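Local coordinates for protein glutathione reductase (Bartonella henselae, PDB 3O0H) that probably reduces glutathione disulfide to glutathione with NADPH, passing electrons through its bound FAD and a redox-active disulfide, at residues Lys87-Phe91 with Arg399-Ser405; Lys157-Gly163 with Ile321-Val327. All blocks are in the same frame, centred on the assembly; numbering follows the deposited sequence.

Overall arrangement
The two contacts lie on opposite sides of the chain's centre, with their centres about 49 Å apart and their nearest atoms about 31 Å apart, and the two do not touch. Along the chain the order is 87-91, 157-163, 321-327, 399-405: contact 2 begins and ends between the two halves of contact 1. Contact 2 pairs strands 158-160 and 321-323 at one side of the five-stranded parallel sheet that carries the FAD. Contact 1 joins the end of helix 69-88 and the turn that follows it to helix 398-403, linking the FAD-binding part to the dimerisation domain. One contact thus contributes to the cofactor site, while the other ties two domains together beside the subunit boundary.

Contact 1 of 2, residues Lys87-Phe91 with Arg399-Ser405; sequences KSIGF and RNVLSGS
Lys87 lies along Ser403 and then reaches across the helix end, its carbons passing in turn Ser403, Asn400 and Ser405. Its CB packs on Ser403 CB at 3.7 Å, and CG passes Ser403 OG. CD approaches Asn400 OD1 and lies over one face of the Arg399 guanidinium; CE comes next to Ser405 OG, 3.8 Å away. Glu407 holds both of these neighbours, its O bonded to Asn400 ND2 and its N to Ser405 OG. At the tip, NZ is 4.0 Å from Arg399 NH1, a pairing of like charges that acids probably offset: Glu407 takes Lys87 NZ in a salt bridge, while Glu84 and Glu430 take the arginine.

In Phe91, a chi1 of -71° brings the ring toward the helix, one face against Leu402 CB, which stands 4.1 Å from the centroid in a CH-pi contact. Leu402 CD2 touches CE1, and Arg399 O sits at the ring edge. Gly90, without a side chain, lets the backbones close in: its CA-H points at Leu402 O, 3.5 Å from CA. Two waters complete the seam, one bridging Gly90 N to Ser403 O, the other Gly90 O to Leu402 O.

The end of helix 69-88 and the turn that follows it thus meet helix 398-403 of the dimerisation domain, while Tyr77 of the second subunit packs on Phe91 and Arg399 and the ring of its Tyr81 meets that of Phe91.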
loop_
_atom_site.group_PDB
_atom_site.type_symbol
_atom_site.label_atom_id
_atom_site.label_comp_id
_atom_site.label_asym_id
_atom_site.label_seq_id
_atom_site.Cartn_x
_atom_site.Cartn_y
_atom_site.Cartn_z
ATOM N N LYS B 87 4.721 8.610 -16.996
ATOM C CA LYS B 87 3.657 9.235 -16.222
ATOM C C LYS B 87 3.980 10.646 -15.709
ATOM O O LYS B 87 3.064 11.393 -15.362
ATOM C CB LYS B 87 3.232 8.358 -15.049
ATOM C CG LYS B 87 2.575 7.040 -15.531
ATOM C CD LYS B 87 2.112 6.210 -14.375
ATOM C CE LYS B 87 2.034 4.747 -14.750
ATOM N NZ LYS B 87 2.350 3.922 -13.575
ATOM N N SER B 88 5.251 11.004 -15.646
ATOM C CA SER B 88 5.629 12.297 -15.103
ATOM C C SER B 88 5.306 13.436 -16.050
ATOM O O SER B 88 5.171 14.566 -15.608
ATOM C CB SER B 88 7.136 12.316 -14.790
ATOM O OG SER B 88 7.865 12.514 -15.983
ATOM N N ILE B 89 5.172 13.145 -17.346
ATOM C CA ILE B 89 4.880 14.169 -18.365
ATOM C C ILE B 89 3.579 14.943 -18.083
ATOM O O ILE B 89 3.529 16.172 -18.179
ATOM C CB ILE B 89 4.880 13.561 -19.813
ATOM C CG1 ILE B 89 6.258 12.896 -20.070
ATOM C CG2 ILE B 89 4.602 14.649 -20.867
ATOM C CD1 ILE B 89 6.429 12.301 -21.412
ATOM N N GLY B 90 2.527 14.215 -17.743
ATOM C CA GLY B 90 1.259 14.870 -17.460
ATOM C C GLY B 90 1.326 15.822 -16.274
ATOM O O GLY B 90 0.529 16.714 -16.162
ATOM N N PHE B 91 2.298 15.638 -15.390
ATOM C CA PHE B 91 2.479 16.515 -14.236
ATOM C C PHE B 91 3.477 17.657 -14.446
ATOM O O PHE B 91 3.846 18.345 -13.484
ATOM C CB PHE B 91 2.929 15.672 -13.044
ATOM C CG PHE B 91 1.855 14.781 -12.505
ATOM C CD1 PHE B 91 1.005 15.229 -11.508
ATOM C CD2 PHE B 91 1.676 13.498 -13.005
ATOM C CE1 PHE B 91 0.028 14.406 -10.996
ATOM C CE2 PHE B 91 0.680 12.674 -12.493
ATOM C CZ PHE B 91 -0.144 13.136 -11.485
ATOM N N ARG B 399 -3.801 9.540 -10.088
ATOM C CA ARG B 399 -2.522 9.803 -10.717
ATOM C C ARG B 399 -2.523 9.534 -12.226
ATOM O O ARG B 399 -1.825 10.204 -12.983
ATOM C CB ARG B 399 -1.441 8.968 -10.046
ATOM C CG ARG B 399 -0.046 9.324 -10.532
ATOM C CD ARG B 399 1.019 8.874 -9.541
ATOM N NE ARG B 399 1.363 7.451 -9.657
ATOM C CZ ARG B 399 2.579 6.985 -9.967
ATOM N NH1 ARG B 399 2.796 5.677 -10.038
ATOM N NH2 ARG B 399 3.582 7.807 -10.205
ATOM N N ASN B 400 -3.310 8.557 -12.665
ATOM C CA ASN B 400 -3.349 8.211 -14.081
ATOM C C ASN B 400 -4.220 9.162 -14.884
ATOM O O ASN B 400 -3.943 9.374 -16.049
ATOM C CB ASN B 400 -3.748 6.759 -14.293
ATOM C CG ASN B 400 -2.783 5.800 -13.630
ATOM O OD1 ASN B 400 -1.667 6.173 -13.270
ATOM N ND2 ASN B 400 -3.195 4.571 -13.483
ATOM N N VAL B 401 -5.221 9.769 -14.247
ATOM C CA VAL B 401 -5.978 10.882 -14.830
ATOM C C VAL B 401 -5.095 11.875 -15.549
ATOM O O VAL B 401 -5.256 12.058 -16.751
ATOM C CB VAL B 401 -6.796 11.674 -13.773
ATOM N N LEU B 402 -4.165 12.509 -14.830
ATOM C CA LEU B 402 -3.255 13.500 -15.420
ATOM C C LEU B 402 -2.249 12.909 -16.413
ATOM O O LEU B 402 -1.920 13.525 -17.447
ATOM C CB LEU B 402 -2.495 14.280 -14.329
ATOM C CG LEU B 402 -3.005 15.707 -14.066
ATOM C CD1 LEU B 402 -4.473 15.690 -13.688
ATOM C CD2 LEU B 402 -2.177 16.423 -13.003
ATOM N N SER B 403 -1.748 11.731 -16.086
ATOM C CA SER B 403 -0.660 11.135 -16.851
ATOM C C SER B 403 -1.124 10.525 -18.183
ATOM O O SER B 403 -0.306 10.331 -19.082
ATOM C CB SER B 403 0.090 10.098 -16.002
ATOM O OG SER B 403 -0.693 8.952 -15.756
ATOM N N GLY B 404 -2.421 10.248 -18.327
ATOM C CA GLY B 404 -2.933 9.674 -19.571
ATOM C C GLY B 404 -2.542 8.200 -19.673
ATOM O O GLY B 404 -2.450 7.627 -20.758
ATOM N N SER B 405 -2.269 7.595 -18.538
ATOM C CA SER B 405 -1.851 6.206 -18.509
ATOM C C SER B 405 -3.093 5.307 -18.620
ATOM O O SER B 405 -4.135 5.619 -18.043
ATOM C CB SER B 405 -1.115 5.915 -17.197
ATOM O OG SER B 405 -1.064 4.521 -16.914
HETATM O O HOH W 1 2.103 11.499 -18.761
HETATM O O HOH W 2 -1.864 16.201 -18.024
#

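Contact 2 of 2, residues Lys157-Gly163 with Ile321-Val327; sequences KILIATG and IWAVGDV. With FAD (flavin-adenine dinucleotide), chain H.
Ile158 O receives Trp322 N at 2.9 Å, the first of three backbone bonds that zip strand 158-160 to strand 321-323. Trp322 O then accepts from Ile160 N, in a nearly straight bond (176° at the hydrogen) whose donor is tilted 28° from the carbonyl plane. Ile160 O takes Val324 N at 3.1 Å. Each of these three carbonyls also has a CA-H contact, from Ile321, Leu159 and Ala323 respectively. Across the strand, Leu159 makes backbone bonds with Phe30 and Ile32 of strand 27-32.

On one face of the sheet Leu159 CD1 packs on Trp322 CB and Val324 CG1. The methylenes of Lys157 pass obliquely by the indole, CG nearest CZ3. Phe344 of helix 334-349 meets the same indole edge-to-face. On the other face Ile160 CD1 touches Ile321 CG2 at 3.6 Å.

This parallel pair belongs to the Rossmann-type FAD-binding domain, and both strands run on into loops that hold the cofactor. Asp326 N gives its hydrogen to FAD O2P at 2.9 Å, while its carboxylate, with CG anti to the carbonyl carbon (chi1 -71°), which turns OD1 to O3', accepts from that ribityl hydroxyl. Gly325 N is satisfied by Asp340, and Thr162 OG1 is hydrogen-bonded with Asn289 O as Val327 CG2 packs against it. Gly163 CA lies 3.3 Å from FAD O3P and Gly325 CA lies 3.4 Å from FAD O2P, so the backbone itself lies against the diphosphate. A water accepts from Gly163 N and Val327 N and donates to Val324 O and FAD O2P, so this phosphate oxygen is gripped by both a backbone amide and a fully engaged water.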
loop_
_atom_site.group_PDB
_atom_site.type_symbol
_atom_site.label_atom_id
_atom_site.label_comp_id
_atom_site.label_asym_id
_atom_site.label_seq_id
_atom_site.Cartn_x
_atom_site.Cartn_y
_atom_site.Cartn_z
ATOM N N LYS B 157 19.080 -35.236 16.021
ATOM C CA LYS B 157 17.916 -34.786 15.286
ATOM C C LYS B 157 18.411 -34.282 13.949
ATOM O O LYS B 157 19.482 -33.699 13.866
ATOM C CB LYS B 157 17.183 -33.666 16.006
ATOM C CG LYS B 157 16.472 -34.080 17.284
ATOM C CD LYS B 157 15.842 -32.851 17.990
ATOM C CE LYS B 157 15.134 -33.193 19.291
ATOM N NZ LYS B 157 15.917 -33.993 20.224
ATOM N N ILE B 158 17.646 -34.540 12.908
ATOM C CA ILE B 158 17.988 -34.043 11.555
ATOM C C ILE B 158 16.786 -33.324 10.938
ATOM O O ILE B 158 15.665 -33.859 10.984
ATOM C CB ILE B 158 18.505 -35.181 10.633
ATOM C CG1 ILE B 158 19.806 -35.791 11.177
ATOM C CG2 ILE B 158 18.792 -34.687 9.228
ATOM C CD1 ILE B 158 20.050 -37.126 10.648
ATOM N N LEU B 159 17.045 -32.131 10.363
ATOM C CA LEU B 159 16.028 -31.322 9.697
ATOM C C LEU B 159 16.318 -31.237 8.200
ATOM O O LEU B 159 17.366 -30.753 7.793
ATOM C CB LEU B 159 15.967 -29.892 10.273
ATOM C CG LEU B 159 14.939 -28.976 9.617
ATOM C CD1 LEU B 159 13.489 -29.584 9.792
ATOM C CD2 LEU B 159 15.020 -27.556 10.166
ATOM N N ILE B 160 15.377 -31.728 7.411
ATOM C CA ILE B 160 15.462 -31.699 5.962
ATOM C C ILE B 160 14.833 -30.370 5.531
ATOM O O ILE B 160 13.636 -30.145 5.726
ATOM C CB ILE B 160 14.696 -32.842 5.295
ATOM C CG1 ILE B 160 15.190 -34.210 5.814
ATOM C CG2 ILE B 160 14.803 -32.711 3.748
ATOM C CD1 ILE B 160 14.117 -35.406 5.610
ATOM N N ALA B 161 15.660 -29.510 4.949
ATOM C CA ALA B 161 15.244 -28.160 4.500
ATOM C C ALA B 161 15.875 -27.842 3.100
ATOM O O ALA B 161 16.423 -26.757 2.861
ATOM C CB ALA B 161 15.632 -27.095 5.568
ATOM N N THR B 162 15.753 -28.794 2.188
ATOM C CA THR B 162 16.458 -28.769 0.913
ATOM C C THR B 162 15.740 -28.066 -0.223
ATOM O O THR B 162 16.298 -27.944 -1.344
ATOM C CB THR B 162 16.814 -30.218 0.468
ATOM O OG1 THR B 162 15.636 -31.008 0.480
ATOM C CG2 THR B 162 17.822 -30.808 1.457
ATOM N N GLY B 163 14.562 -27.548 0.058
ATOM C CA GLY B 163 13.823 -26.729 -0.916
ATOM C C GLY B 163 13.281 -27.532 -2.082
ATOM O O GLY B 163 12.901 -28.722 -1.934
ATOM N N ILE B 321 13.608 -37.192 12.693
ATOM C CA ILE B 321 13.805 -36.503 11.422
ATOM C C ILE B 321 12.562 -35.649 11.102
ATOM O O ILE B 321 11.415 -36.155 11.119
ATOM C CB ILE B 321 14.146 -37.471 10.276
ATOM C CG1 ILE B 321 15.335 -38.359 10.654
ATOM C CG2 ILE B 321 14.501 -36.702 8.984
ATOM C CD1 ILE B 321 15.706 -39.457 9.596
ATOM N N TRP B 322 12.801 -34.354 10.865
ATOM C CA TRP B 322 11.737 -33.386 10.591
ATOM C C TRP B 322 12.033 -32.787 9.241
ATOM O O TRP B 322 13.106 -33.023 8.703
ATOM C CB TRP B 322 11.715 -32.287 11.663
ATOM C CG TRP B 322 11.123 -32.650 13.050
ATOM C CD1 TRP B 322 9.860 -32.334 13.511
ATOM C CD2 TRP B 322 11.790 -33.279 14.134
ATOM N NE1 TRP B 322 9.704 -32.754 14.783
ATOM C CE2 TRP B 322 10.867 -33.345 15.208
ATOM C CE3 TRP B 322 13.073 -33.787 14.313
ATOM C CZ2 TRP B 322 11.179 -33.907 16.439
ATOM C CZ3 TRP B 322 13.393 -34.346 15.531
ATOM C CH2 TRP B 322 12.446 -34.415 16.591
ATOM N N ALA B 323 11.089 -32.028 8.671
ATOM C CA ALA B 323 11.314 -31.343 7.371
ATOM C C ALA B 323 10.438 -30.096 7.343
ATOM O O ALA B 323 9.343 -30.105 7.926
ATOM C CB ALA B 323 10.977 -32.251 6.161
ATOM N N VAL B 324 10.909 -29.042 6.675
ATOM C CA VAL B 324 10.219 -27.758 6.596
ATOM C C VAL B 324 10.370 -27.233 5.171
ATOM O O VAL B 324 11.359 -27.558 4.484
ATOM C CB VAL B 324 10.818 -26.735 7.609
ATOM C CG1 VAL B 324 10.518 -27.185 9.031
ATOM C CG2 VAL B 324 12.347 -26.557 7.426
ATOM N N GLY B 325 9.404 -26.436 4.730
ATOM C CA GLY B 325 9.562 -25.678 3.520
ATOM C C GLY B 325 9.063 -26.343 2.307
ATOM O O GLY B 325 8.244 -27.259 2.413
ATOM N N ASP B 326 9.635 -25.952 1.145
ATOM C CA ASP B 326 9.180 -26.432 -0.170
ATOM C C ASP B 326 9.295 -27.946 -0.259
ATOM O O ASP B 326 8.453 -28.614 -0.894
ATOM C CB ASP B 326 10.013 -25.805 -1.309
ATOM C CG ASP B 326 9.754 -24.325 -1.531
ATOM O OD1 ASP B 326 8.925 -23.709 -0.826
ATOM O OD2 ASP B 326 10.433 -23.762 -2.455
ATOM N N VAL B 327 10.295 -28.522 0.427
ATOM C CA VAL B 327 10.530 -29.956 0.299
ATOM C C VAL B 327 9.345 -30.828 0.804
ATOM O O VAL B 327 9.210 -32.001 0.434
ATOM C CB VAL B 327 11.858 -30.363 1.021
ATOM C CG1 VAL B 327 11.686 -30.390 2.601
ATOM C CG2 VAL B 327 12.347 -31.728 0.474
HETATM P PA FAD H . 15.313 -22.937 -0.155
HETATM O O1A FAD H . 15.217 -23.226 -1.622
HETATM O O2A FAD H . 15.259 -21.474 0.193
HETATM O O5B FAD H . 16.620 -23.571 0.510
HETATM C C5B FAD H . 17.085 -24.879 0.254
HETATM C C4B FAD H . 18.593 -24.803 0.379
HETATM O O4B FAD H . 19.163 -26.099 0.494
HETATM C C3B FAD H . 19.281 -24.135 -0.806
HETATM O O3B FAD H . 20.150 -23.094 -0.350
HETATM C C2B FAD H . 20.077 -25.249 -1.460
HETATM O O2B FAD H . 21.286 -24.764 -1.994
HETATM C C1B FAD H . 20.365 -26.181 -0.333
HETATM N N9A FAD H . 20.440 -27.636 -0.539
HETATM C C8A FAD H . 19.547 -28.439 -1.185
HETATM N N7A FAD H . 19.924 -29.715 -1.010
HETATM C C5A FAD H . 21.055 -29.710 -0.244
HETATM C C6A FAD H . 21.818 -30.706 0.305
HETATM N N6A FAD H . 21.578 -32.008 0.090
HETATM N N1A FAD H . 22.901 -30.367 1.080
HETATM C C2A FAD H . 23.170 -29.041 1.327
HETATM N N3A FAD H . 22.398 -28.053 0.815
HETATM C C4A FAD H . 21.336 -28.414 0.081
HETATM N N1 FAD H . 8.433 -17.044 -2.599
HETATM C C2 FAD H . 7.734 -15.997 -2.033
HETATM O O2 FAD H . 7.168 -16.089 -0.914
HETATM N N3 FAD H . 7.658 -14.833 -2.690
HETATM C C4 FAD H . 8.283 -14.616 -3.906
HETATM O O4 FAD H . 8.183 -13.487 -4.405
HETATM C C4X FAD H . 8.992 -15.668 -4.487
HETATM N N5 FAD H . 9.648 -15.518 -5.678
HETATM C C5X FAD H . 10.375 -16.595 -6.183
HETATM C C6 FAD H . 11.016 -16.427 -7.399
HETATM C C7 FAD H . 11.767 -17.458 -7.947
HETATM C C7M FAD H . 12.464 -17.217 -9.275
HETATM C C8 FAD H . 11.879 -18.658 -7.273
HETATM C C8M FAD H . 12.658 -19.812 -7.869
HETATM C C9 FAD H . 11.215 -18.844 -6.066
HETATM C C9A FAD H . 10.453 -17.806 -5.520
HETATM N N10 FAD H . 9.783 -17.936 -4.316
HETATM C C10 FAD H . 9.082 -16.876 -3.797
HETATM C "C1'" FAD H . 9.796 -19.194 -3.541
HETATM C "C2'" FAD H . 10.807 -19.216 -2.422
HETATM O "O2'" FAD H . 12.098 -19.062 -2.977
HETATM C "C3'" FAD H . 10.699 -20.547 -1.723
HETATM O "O3'" FAD H . 9.369 -20.894 -1.382
HETATM C "C4'" FAD H . 11.630 -20.591 -0.531
HETATM O "O4'" FAD H . 12.956 -20.299 -0.981
HETATM C "C5'" FAD H . 11.623 -21.972 0.113
HETATM O "O5'" FAD H . 12.464 -21.985 1.288
HETATM P P FAD H . 13.130 -23.397 1.661
HETATM O O1P FAD H . 13.830 -23.287 2.997
HETATM O O2P FAD H . 12.077 -24.483 1.607
HETATM O O3P FAD H . 14.133 -23.802 0.503
HETATM O O HOH W 3 12.490 -27.162 2.057
#